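Local structure of putative exported protein (3OCJ) at residues A20-V23 and R24-R27; P37-D40 and V41-I45; E69-H72 and R73-H77; G82-P86 and L87-F91; Q251-Q254 and L255-R259. The protein is of unknown function but has a methyltransferase-like domain, probably of the S-adenosylmethionine-dependent class, and holds a palmitic acid molecule in the crystal. All blocks are in the same frame, centred on the assembly; numbering follows the deposited sequence. Where two conformers were deposited one is given.

Contact 1 of 5, residues A20-V23 and R24-R27; sequences AGMV and RQAR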
# COMPACT_ATOMS: atom_id res chain seq x y z
N ALA A 20 17.47 -14.15 11.07
CA ALA A 20 17.53 -14.95 12.28
C ALA A 20 17.38 -14.06 13.51
O ALA A 20 16.76 -14.46 14.49
CB ALA A 20 18.85 -15.72 12.34
N GLY A 21 17.96 -12.86 13.45
CA GLY A 21 17.84 -11.90 14.53
C GLY A 21 16.41 -11.41 14.72
O GLY A 21 15.91 -11.34 15.85
N MSE A 22 15.74 -11.08 13.62
CA MSE A 22 14.35 -10.62 13.71
C MSE A 22 13.43 -11.71 14.25
O MSE A 22 12.51 -11.43 15.02
CB MSE A 22 13.86 -10.11 12.36
CG MSE A 22 14.67 -8.94 11.83
SE MSE A 22 14.74 -7.36 13.01
CE MSE A 22 13.03 -6.55 12.56
N VAL A 23 13.71 -12.96 13.87
CA VAL A 23 12.94 -14.09 14.37
C VAL A 23 13.18 -14.31 15.86
O VAL A 23 12.24 -14.54 16.62
CB VAL A 23 13.22 -15.38 13.59
CG1 VAL A 23 12.57 -16.58 14.26
CG2 VAL A 23 12.73 -15.24 12.15
N ARG A 24 14.45 -14.22 16.28
CA ARG A 24 14.79 -14.34 17.70
C ARG A 24 14.06 -13.29 18.53
O ARG A 24 13.52 -13.60 19.59
CB ARG A 24 16.30 -14.22 17.91
CG ARG A 24 17.12 -15.38 17.37
CD ARG A 24 18.55 -15.38 17.91
NE ARG A 24 19.29 -14.18 17.54
CZ ARG A 24 20.04 -14.07 16.45
NH1 ARG A 24 20.68 -12.93 16.20
NH2 ARG A 24 20.16 -15.09 15.62
N GLN A 25 14.05 -12.05 18.05
CA GLN A 25 13.38 -10.95 18.76
C GLN A 25 11.87 -11.17 18.88
O GLN A 25 11.28 -10.90 19.92
CB GLN A 25 13.69 -9.61 18.09
CG GLN A 25 15.17 -9.23 18.16
CD GLN A 25 15.52 -8.06 17.25
OE1 GLN A 25 14.73 -7.14 17.07
NE2 GLN A 25 16.72 -8.10 16.69
N ALA A 26 11.26 -11.67 17.81
CA ALA A 26 9.83 -11.96 17.84
C ALA A 26 9.55 -13.10 18.81
O ALA A 26 8.56 -13.08 19.54
CB ALA A 26 9.33 -12.29 16.45
N ARG A 27 10.43 -14.11 18.81
CA ARG A 27 10.26 -15.24 19.71
C ARG A 27 10.34 -14.78 21.16
O ARG A 27 9.55 -15.22 22.00
CB ARG A 27 11.30 -16.34 19.43
CG ARG A 27 11.11 -17.56 20.32
CD ARG A 27 12.14 -18.65 20.03
NE ARG A 27 12.00 -19.78 20.94
CZ ARG A 27 11.29 -20.88 20.67
NH1 ARG A 27 10.65 -20.99 19.51
NH2 ARG A 27 11.22 -21.86 21.56

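Contact 2 of 5, residues P37-D40 and V41-I45; sequences PGFD and VARQI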
# COMPACT_ATOMS: atom_id res chain seq x y z
N PRO A 37 -5.74 -13.98 24.17
CA PRO A 37 -7.01 -14.67 23.91
C PRO A 37 -7.03 -15.33 22.54
O PRO A 37 -6.90 -14.65 21.52
CB PRO A 37 -8.04 -13.53 23.95
CG PRO A 37 -7.41 -12.49 24.83
CD PRO A 37 -5.93 -12.58 24.57
N GLY A 38 -7.16 -16.66 22.51
CA GLY A 38 -7.25 -17.39 21.26
C GLY A 38 -5.94 -17.99 20.78
O GLY A 38 -5.95 -18.89 19.94
N PHE A 39 -4.83 -17.49 21.30
CA PHE A 39 -3.51 -17.95 20.87
C PHE A 39 -2.55 -18.08 22.05
O PHE A 39 -2.02 -17.08 22.54
CB PHE A 39 -2.92 -16.97 19.85
CG PHE A 39 -3.83 -16.68 18.70
CD1 PHE A 39 -3.77 -17.43 17.54
CD2 PHE A 39 -4.75 -15.64 18.77
CE1 PHE A 39 -4.60 -17.17 16.48
CE2 PHE A 39 -5.59 -15.37 17.70
CZ PHE A 39 -5.52 -16.14 16.56
N ASP A 40 -2.31 -19.31 22.51
CA ASP A 40 -1.34 -19.52 23.57
C ASP A 40 0.08 -19.41 23.00
O ASP A 40 0.25 -19.24 21.79
CB ASP A 40 -1.57 -20.84 24.34
CG ASP A 40 -1.43 -22.08 23.47
OD1 ASP A 40 -0.92 -22.00 22.34
OD2 ASP A 40 -1.84 -23.17 23.94
N VAL A 41 1.08 -19.47 23.88
CA VAL A 41 2.47 -19.30 23.48
C VAL A 41 2.89 -20.25 22.36
O VAL A 41 3.51 -19.83 21.37
CB VAL A 41 3.43 -19.46 24.69
CG1 VAL A 41 4.85 -19.75 24.22
CG2 VAL A 41 3.38 -18.22 25.57
N ALA A 42 2.54 -21.52 22.50
CA ALA A 42 2.86 -22.52 21.49
C ALA A 42 2.26 -22.14 20.14
O ALA A 42 2.92 -22.26 19.10
CB ALA A 42 2.37 -23.90 21.92
N ARG A 43 1.01 -21.68 20.15
CA ARG A 43 0.34 -21.31 18.91
C ARG A 43 1.01 -20.09 18.28
O ARG A 43 1.19 -20.04 17.06
CB ARG A 43 -1.15 -21.04 19.17
CG ARG A 43 -1.93 -20.61 17.94
CD ARG A 43 -1.73 -21.56 16.78
NE ARG A 43 -2.67 -21.28 15.69
CZ ARG A 43 -2.63 -21.87 14.50
NH1 ARG A 43 -1.69 -22.76 14.22
NH2 ARG A 43 -3.54 -21.55 13.58
N GLN A 44 1.40 -19.13 19.11
CA GLN A 44 2.09 -17.95 18.61
C GLN A 44 3.41 -18.32 17.96
O GLN A 44 3.80 -17.74 16.94
CB GLN A 44 2.34 -16.95 19.74
CG GLN A 44 1.07 -16.32 20.31
CD GLN A 44 1.37 -15.45 21.51
OE1 GLN A 44 2.29 -14.63 21.48
NE2 GLN A 44 0.61 -15.65 22.59
N ILE A 45 4.10 -19.30 18.55
CA ILE A 45 5.36 -19.77 18.01
C ILE A 45 5.12 -20.44 16.66
O ILE A 45 5.91 -20.27 15.73
CB ILE A 45 6.07 -20.72 18.99
CG1 ILE A 45 6.60 -19.93 20.19
CG2 ILE A 45 7.19 -21.48 18.30
CD1 ILE A 45 7.23 -20.78 21.27

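Contact 3 of 5, residues E69-H72 and R73-H77; sequences EWTH and RLVTH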
# COMPACT_ATOMS: atom_id res chain seq x y z
N GLU A 69 7.60 -5.32 -5.33
CA GLU A 69 7.33 -6.71 -5.64
C GLU A 69 6.23 -7.28 -4.77
O GLU A 69 5.27 -7.86 -5.27
CB GLU A 69 8.58 -7.58 -5.49
CG GLU A 69 8.26 -9.06 -5.63
CD GLU A 69 9.48 -9.95 -5.74
OE1 GLU A 69 10.61 -9.47 -5.52
OE2 GLU A 69 9.29 -11.14 -6.06
N TRP A 70 6.36 -7.11 -3.46
CA TRP A 70 5.40 -7.73 -2.56
C TRP A 70 4.03 -7.05 -2.52
O TRP A 70 3.01 -7.71 -2.32
CB TRP A 70 6.01 -7.96 -1.17
CG TRP A 70 7.05 -9.00 -1.25
CD1 TRP A 70 8.39 -8.84 -1.10
CD2 TRP A 70 6.85 -10.37 -1.62
NE1 TRP A 70 9.04 -10.04 -1.31
CE2 TRP A 70 8.11 -10.99 -1.63
CE3 TRP A 70 5.71 -11.14 -1.92
CZ2 TRP A 70 8.28 -12.35 -1.93
CZ3 TRP A 70 5.88 -12.48 -2.21
CH2 TRP A 70 7.15 -13.07 -2.22
N THR A 71 4.00 -5.74 -2.74
CA THR A 71 2.71 -5.08 -2.93
C THR A 71 1.99 -5.69 -4.13
O THR A 71 0.81 -6.05 -4.04
CB THR A 71 2.87 -3.56 -3.16
OG1 THR A 71 3.49 -2.97 -2.02
CG2 THR A 71 1.50 -2.93 -3.35
N HIS A 72 2.69 -5.82 -5.25
CA HIS A 72 2.08 -6.39 -6.44
C HIS A 72 1.58 -7.81 -6.17
O HIS A 72 0.43 -8.14 -6.44
CB HIS A 72 3.05 -6.41 -7.61
CG HIS A 72 2.51 -7.13 -8.81
ND1 HIS A 72 1.62 -6.55 -9.69
CD2 HIS A 72 2.72 -8.39 -9.26
CE1 HIS A 72 1.31 -7.42 -10.63
NE2 HIS A 72 1.96 -8.54 -10.40
N ARG A 73 2.47 -8.65 -5.66
CA ARG A 73 2.15 -10.07 -5.51
C ARG A 73 1.02 -10.26 -4.49
O ARG A 73 0.14 -11.09 -4.67
CB ARG A 73 3.41 -10.87 -5.14
CG ARG A 73 4.47 -10.86 -6.24
CD ARG A 73 5.75 -11.59 -5.83
NE ARG A 73 5.54 -13.03 -5.69
CZ ARG A 73 6.52 -13.92 -5.63
NH1 ARG A 73 7.79 -13.52 -5.71
NH2 ARG A 73 6.24 -15.21 -5.51
N LEU A 74 1.04 -9.45 -3.44
CA LEU A 74 -0.00 -9.52 -2.44
C LEU A 74 -1.33 -9.00 -2.98
O LEU A 74 -2.37 -9.66 -2.86
CB LEU A 74 0.41 -8.75 -1.18
CG LEU A 74 -0.52 -8.86 0.02
CD1 LEU A 74 -0.65 -10.29 0.50
CD2 LEU A 74 -0.02 -7.96 1.13
N VAL A 75 -1.30 -7.82 -3.58
CA VAL A 75 -2.53 -7.17 -4.01
C VAL A 75 -3.23 -7.89 -5.16
O VAL A 75 -4.45 -7.96 -5.19
CB VAL A 75 -2.30 -5.68 -4.37
CG1 VAL A 75 -3.56 -5.10 -4.94
CG2 VAL A 75 -1.88 -4.90 -3.13
N THR A 76 -2.46 -8.45 -6.09
CA THR A 76 -3.04 -9.11 -7.25
C THR A 76 -3.30 -10.61 -7.05
O THR A 76 -3.83 -11.28 -7.93
CB THR A 76 -2.18 -8.92 -8.51
OG1 THR A 76 -0.93 -9.60 -8.37
CG2 THR A 76 -1.92 -7.44 -8.75
N HIS A 77 -2.92 -11.12 -5.88
CA HIS A 77 -3.21 -12.52 -5.55
C HIS A 77 -4.69 -12.86 -5.74
O HIS A 77 -5.57 -12.19 -5.21
CB HIS A 77 -2.78 -12.83 -4.11
CG HIS A 77 -3.19 -14.20 -3.65
ND1 HIS A 77 -2.52 -15.34 -4.03
CD2 HIS A 77 -4.19 -14.61 -2.84
CE1 HIS A 77 -3.10 -16.40 -3.48
NE2 HIS A 77 -4.11 -15.98 -2.75

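Contact 4 of 5, residues G82-P86 and L87-F91; sequences GALAP and LERVF. With PLM (palmitic acid), chain D.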
# COMPACT_ATOMS: atom_id res chain seq x y z
N GLY A 82 -2.12 -20.17 -6.70
CA GLY A 82 -0.74 -20.22 -6.28
C GLY A 82 -0.37 -21.38 -5.38
O GLY A 82 -1.22 -22.20 -5.01
N ALA A 83 0.91 -21.44 -5.03
CA ALA A 83 1.44 -22.46 -4.14
C ALA A 83 1.83 -21.79 -2.84
O ALA A 83 2.93 -21.24 -2.70
CB ALA A 83 2.64 -23.15 -4.78
N LEU A 84 0.91 -21.81 -1.89
CA LEU A 84 1.12 -21.20 -0.58
C LEU A 84 0.98 -22.27 0.48
O LEU A 84 0.14 -23.17 0.35
CB LEU A 84 0.11 -20.08 -0.35
CG LEU A 84 0.13 -18.89 -1.31
CD1 LEU A 84 -1.00 -17.93 -0.98
CD2 LEU A 84 1.47 -18.17 -1.26
N ALA A 85 1.78 -22.18 1.53
CA ALA A 85 1.60 -23.05 2.69
C ALA A 85 0.27 -22.71 3.35
O ALA A 85 -0.27 -21.63 3.13
CB ALA A 85 2.76 -22.89 3.67
N PRO A 86 -0.29 -23.64 4.13
CA PRO A 86 -1.62 -23.42 4.71
C PRO A 86 -1.74 -22.10 5.49
O PRO A 86 -2.64 -21.31 5.23
CB PRO A 86 -1.81 -24.64 5.61
CG PRO A 86 -1.00 -25.72 4.95
CD PRO A 86 0.22 -25.00 4.40
N LEU A 87 -0.83 -21.85 6.43
CA LEU A 87 -0.91 -20.64 7.24
C LEU A 87 -0.65 -19.39 6.39
O LEU A 87 -1.31 -18.36 6.52
CB LEU A 87 0.09 -20.70 8.38
CG LEU A 87 -0.15 -19.80 9.59
CD1 LEU A 87 -1.54 -20.04 10.15
CD2 LEU A 87 0.92 -20.05 10.65
N GLU A 88 0.35 -19.51 5.53
CA GLU A 88 0.67 -18.45 4.57
C GLU A 88 -0.57 -18.03 3.80
O GLU A 88 -0.81 -16.84 3.61
CB GLU A 88 1.74 -18.97 3.61
CG GLU A 88 2.26 -17.96 2.62
CD GLU A 88 3.39 -18.51 1.77
OE1 GLU A 88 3.40 -19.73 1.48
OE2 GLU A 88 4.28 -17.73 1.38
N ARG A 89 -1.36 -19.00 3.37
CA ARG A 89 -2.58 -18.69 2.60
C ARG A 89 -3.62 -17.94 3.46
O ARG A 89 -4.29 -17.03 2.97
CB ARG A 89 -3.17 -19.94 1.94
CG ARG A 89 -4.37 -19.61 1.03
CD ARG A 89 -4.90 -20.86 0.31
NE ARG A 89 -3.93 -21.45 -0.62
CZ ARG A 89 -3.70 -21.01 -1.85
NH1 ARG A 89 -4.35 -19.94 -2.29
NH2 ARG A 89 -2.80 -21.61 -2.62
N VAL A 90 -3.73 -18.31 4.73
CA VAL A 90 -4.60 -17.57 5.65
C VAL A 90 -4.17 -16.11 5.74
O VAL A 90 -4.99 -15.19 5.70
CB VAL A 90 -4.63 -18.20 7.05
CG1 VAL A 90 -5.45 -17.33 8.00
CG2 VAL A 90 -5.23 -19.60 6.98
N PHE A 91 -2.86 -15.88 5.85
CA PHE A 91 -2.34 -14.52 5.88
C PHE A 91 -2.68 -13.75 4.60
O PHE A 91 -3.08 -12.58 4.64
CB PHE A 91 -0.83 -14.51 6.11
CG PHE A 91 -0.39 -15.13 7.41
CD1 PHE A 91 -1.22 -15.11 8.52
CD2 PHE A 91 0.87 -15.70 7.53
CE1 PHE A 91 -0.81 -15.67 9.72
CE2 PHE A 91 1.29 -16.26 8.73
CZ PHE A 91 0.45 -16.25 9.83
C1 PLM D . 1.70 -0.85 1.90
O1 PLM D . 0.93 -0.74 0.92
O2 PLM D . 2.92 -0.62 1.72
C2 PLM D . 1.21 -1.27 3.28
C3 PLM D . -0.23 -1.78 3.28
C4 PLM D . -0.50 -2.42 4.64
C5 PLM D . -1.96 -2.77 4.88
C6 PLM D . -2.46 -3.87 3.95
C7 PLM D . -1.44 -4.98 3.73
C8 PLM D . -1.15 -5.80 4.98
C9 PLM D . -0.15 -6.89 4.60
CA PLM D . -0.12 -8.04 5.60
CB PLM D . 0.41 -9.29 4.90
CC PLM D . 0.89 -10.33 5.89
CD PLM D . 1.45 -11.54 5.15
CE PLM D . 2.09 -12.50 6.15
CF PLM D . 3.05 -13.46 5.47
CG PLM D . 2.37 -14.33 4.42
O HOH W 1 4.92 -21.39 -0.23
O HOH W 2 -2.58 -23.19 1.11

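Contact 5 of 5, residues Q251-Q254 and L255-R259; sequences QLQQ and LVFTR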
# COMPACT_ATOMS: atom_id res chain seq x y z
N GLN A 251 -8.31 -10.79 15.40
CA GLN A 251 -7.43 -11.17 16.50
C GLN A 251 -6.12 -11.73 15.95
O GLN A 251 -5.03 -11.38 16.43
CB GLN A 251 -8.08 -12.22 17.41
CG GLN A 251 -9.26 -11.68 18.21
CD GLN A 251 -9.85 -12.73 19.13
OE1 GLN A 251 -10.09 -13.87 18.73
NE2 GLN A 251 -10.11 -12.35 20.38
N LEU A 252 -6.22 -12.58 14.94
CA LEU A 252 -5.04 -13.13 14.29
C LEU A 252 -4.15 -12.01 13.74
O LEU A 252 -2.94 -11.97 14.00
CB LEU A 252 -5.45 -14.10 13.18
CG LEU A 252 -4.30 -14.67 12.34
CD1 LEU A 252 -3.40 -15.58 13.17
CD2 LEU A 252 -4.82 -15.41 11.11
N GLN A 253 -4.74 -11.09 12.98
CA GLN A 253 -3.99 -9.96 12.44
C GLN A 253 -3.32 -9.14 13.53
O GLN A 253 -2.15 -8.76 13.41
CB GLN A 253 -4.91 -9.07 11.63
CG GLN A 253 -4.21 -7.82 11.14
CD GLN A 253 -5.12 -7.00 10.29
OE1 GLN A 253 -5.51 -7.42 9.20
NE2 GLN A 253 -5.47 -5.81 10.76
N GLN A 254 -4.03 -8.88 14.61
CA GLN A 254 -3.48 -8.07 15.69
C GLN A 254 -2.25 -8.72 16.32
O GLN A 254 -1.28 -8.04 16.65
CB GLN A 254 -4.54 -7.80 16.75
CG GLN A 254 -5.65 -6.91 16.23
CD GLN A 254 -6.81 -6.82 17.19
OE1 GLN A 254 -7.06 -7.73 17.98
NE2 GLN A 254 -7.54 -5.70 17.12
N LEU A 255 -2.29 -10.04 16.50
CA LEU A 255 -1.16 -10.75 17.07
C LEU A 255 0.00 -10.72 16.09
O LEU A 255 1.14 -10.38 16.45
CB LEU A 255 -1.55 -12.19 17.39
CG LEU A 255 -0.43 -13.04 18.00
CD1 LEU A 255 0.05 -12.45 19.32
CD2 LEU A 255 -0.91 -14.46 18.19
N VAL A 256 -0.29 -11.04 14.84
CA VAL A 256 0.75 -11.09 13.81
C VAL A 256 1.41 -9.72 13.63
O VAL A 256 2.65 -9.64 13.56
CB VAL A 256 0.21 -11.65 12.48
CG1 VAL A 256 1.26 -11.54 11.38
CG2 VAL A 256 -0.22 -13.10 12.66
N PHE A 257 0.62 -8.66 13.55
CA PHE A 257 1.18 -7.32 13.35
C PHE A 257 1.84 -6.78 14.62
O PHE A 257 3.01 -6.39 14.59
CB PHE A 257 0.10 -6.32 12.88
CG PHE A 257 -0.39 -6.52 11.47
CD1 PHE A 257 0.03 -7.59 10.68
CD2 PHE A 257 -1.29 -5.61 10.92
CE1 PHE A 257 -0.45 -7.74 9.37
CE2 PHE A 257 -1.77 -5.76 9.62
CZ PHE A 257 -1.35 -6.82 8.85
N THR A 258 1.11 -6.73 15.73
CA THR A 258 1.65 -6.06 16.92
C THR A 258 2.83 -6.79 17.54
O THR A 258 3.77 -6.15 18.01
CB THR A 258 0.58 -5.85 18.00
OG1 THR A 258 0.14 -7.11 18.51
CG2 THR A 258 -0.60 -5.10 17.43
N ARG A 259 2.78 -8.12 17.56
CA ARG A 259 3.81 -8.87 18.26
C ARG A 259 4.90 -9.45 17.35
O ARG A 259 6.06 -9.49 17.74
CB ARG A 259 3.18 -9.99 19.09
CG ARG A 259 4.17 -10.67 20.01
CD ARG A 259 3.48 -11.56 21.03
NE ARG A 259 2.57 -10.79 21.87
CZ ARG A 259 2.00 -11.27 22.97
NH1 ARG A 259 2.24 -12.51 23.35
NH2 ARG A 259 1.18 -10.50 23.68

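Contact 1 of 5, residues A20-V23 and R24-R27
Arg24, in one of two modelled positions of its side chain, folds back over the turn that precedes it, covering Ala20 and Gly21. Its guanidinium group then lies with one face on the backbone there: Gly21 CA sits 3.5 Å from Arg24 NH1, and the Ala20 carbonyl oxygen is over the same face, both displaced toward the rim of the group. The bend at chi3 (-61°) turns the chain back to this place, and it also brings Arg24 NH2 to 3.6 Å from the methyl CB of Ala20. With a second position modelled, this contact is probably not permanent. Small residues suit both places, since glycine allows the cation to approach the main chain and alanine adds one methyl beside it.

Regular backbone hydrogen bonds hold the two segments as one alpha helix. Arg24 N donates to Ala20 O at 2.9 Å and Arg27 N to Val23 O at 2.9 Å, with the bonds from Gln25 to Gly21 and from Ala26 to Met22 between them.

A looser contact is made by Met22, present as selenomethionine, whose bent chain brings SE to 4.1 Å from Gln25 OE1.

This turn belongs to helix 15-33, far from the centre of the chain. Arg24 and Gln25 are exposed, while Ala26, buried and small, packs on Leu48 of helix 41-53, and the side chain of Arg27 lies against Leu48 and, with its guanidinium end, Ile45.

Contact 2 of 5, residues P37-D40 and V41-I45
Asp40 caps the first turn of helix 41-53 by accepting a bond from Arg43. It stands at the N-cap, and its OD1 takes the amide hydrogen of Arg43 N at 2.9 Å, with an N-H...O angle of 155°, the oxygen being met nearly along its C-O bond. The side chain can do this because CG lies between the backbone N and the carbonyl carbon (chi1 62°), which swings the carboxylate forward over the start of the helix. The same OD1 lies 3.3 Å from Arg43 CB. Asp40 also gives its carbonyl to the helix, Gln44 N donating to Asp40 O at 2.9 Å.

Phe39, one residue earlier, is buried. Its CD1 meets Arg43 CG at 3.7 Å, the methylene coming to the edge of the ring, near its plane; Arg43 is bent at chi2 (52°), and its cationic end goes on to a salt bridge with Glu46. The Phe39 carbonyl serves Gln44: NE2 donates to Phe39 O at 3.0 Å from above the carbonyl plane. That amide has further partners, Gly34 O for NE2 and a weak bond from Arg259 NH1 for OE1, which suits glutamine, able to donate and accept at once. The Phe39 ring itself packs on helix 247-261, at Leu252 and Leu255.

The chemistry is that of a capped helix start: a short acidic side chain replaces a missing acceptor for a first-turn amide, and its negative charge, placed at the helix N terminus, would be favoured by the helix dipole.

Contact 3 of 5, residues E69-H72 and R73-H77
The backbone from Glu69 onward is helical, with Arg73 N bonded to Glu69 O, Leu74 N to Trp70 O, Val75 N to Thr71 O and Thr76 N to His72 O.

Arg73 is the central side chain. Its NH1 makes a salt bridge with Glu69 OE2 at 2.8 Å; the oxygen lies in the guanidinium plane and is approached on its anti side. One face of the guanidinium group rests on the six-membered ring of Trp70, with CH2 of Trp70 above its centre, 3.6 Å from Arg73 CZ, and the two planes 20° apart. Arg73 CD adds a CH-pi contact, 4.1 Å from the centroid of that ring. The bend at chi3 (68°) lays the group along the indole, while Glu69, extended, runs beside it. Arginine suits the place because its flat cation can stack on the indole while an in-plane N-H faces the carboxylate.

On another side of the helix Thr76 OG1 donates to His72 O at 2.8 Å, while Thr76 N reaches the same oxygen from the opposite face of its plane. OG1 also lies over the His72 ring, 3.7 Å from NE2; His72 ND1 is bonded to Ser131 OG.

Helix 68-76 is packed between neighbours: Trp70 and Leu74 touch Leu56 of helix 55-63 and Tyr92 of helix 86-94, Val75 and Leu74 face helix 96-115, and Leu74 also touches the bound palmitic acid.

Contact 4 of 5, residues G82-P86 and L87-F91
Glu88 OE1 is gripped by two donors: Ala85 N at 2.9 Å, on the anti lone pair of the oxygen, and a water at 2.8 Å that also donates to Ala83 O. The extended Glu88 chain, with CG anti to the backbone N (chi1 -176°), carries the carboxylate back across the preceding loop. Its other oxygen, OE2, is bonded to Ser54 OG, so both ends of the group are fixed. Leu84 lies across it at about a right angle, its CD2 methyl packing 3.6 Å from the carboxylate carbon, Glu88 CD.

Arg89 turns toward the loop from the next position. Its NH2 makes a weak bond to Gly82 O at 2.9 Å, in the plane of the guanidinium group but poorly directed at 124°. A second water lies at the same group's edge, accepting from Arg89 NE and donating to Leu84 O, while Leu84 CD1 sits over one face. The stronger partner is Glu93, in a salt bridge with Arg89 NH1.

Further along, the Phe91 side chain reaches the fatty acid tail, Phe91 CB lying 3.5 Å from palmitic acid CE.

Ala85 is the N-cap and Pro86, lacking an amide hydrogen, suits the first turn. The bond from Ala85 N to the Glu88 side chain is the half of a capping box given by the third residue of the helix; alanine, whose side chain carries no acceptor, cannot supply the other half.

Contact 5 of 5, residues Q251-Q254 and L255-R259
Gln253 lies flat on Phe257: its amide and the phenyl ring are stacked with planes only 10° apart. The closest piece is the methylene CG of Gln253, 3.7 Å from the ring centroid and 17° off the normal, a CH-pi contact. Beyond CG the chain is extended, so Gln253 CD also comes within 3.6 Å of Phe257 CE2, near the rim. Trp265 meets Phe257 edge-to-face. The long glutamine supplies an apolar stem for the ring and a polar end that still bonds elsewhere, OE1 accepting from Ala97 N.

The backbone runs as a helix throughout, Phe257 N donating to Gln253 O at 2.8 Å, with a wider pi-type turn at 256-259. This is helix 247-261, in the long connection between strand 221-226 and helix 271-280 of a fold whose seven strands run in the order 3-2-1-4-5-7-6, as in class I methyltransferases. Phe257 also touches the bound palmitic acid, and a glycerol lies close by.

Thr258 N donates to Gln254 O at 2.9 Å. The threonine hydroxyl approaches the same oxygen from the opposite face of its plane, chi1 of 66° turning it back toward the preceding turn; Thr258 OG1 is modelled 2.5 Å from Gln254 O, shorter than a normal hydrogen bond, so the exact length is doubtful. On the inner side Leu252 CD1 and Val256 CG2 lie side by side at 4.1 Å, and these branched chains pack against Val90 and Phe91 of helix 86-94.

Along the chain the five contacts follow in series, none nesting within or crossing another, and each is local. Contact 1 lies in helix 15-33; the connection after that helix ends in contact 2, which starts helix 41-53, and Arg27 packs on Ile45 to join the two helices. Contact 3 lies in helix 68-76, and the connection after it leads to contact 4 at the start of helix 86-94, where His77 meets Leu84 and Arg89. Contact 5, much later in the chain, in helix 247-261, returns to pack on both contact 2 and contact 4. Arg43 also touches Leu87, so contacts 2, 4 and 5 draw helices 41-53, 86-94 and 247-261 together.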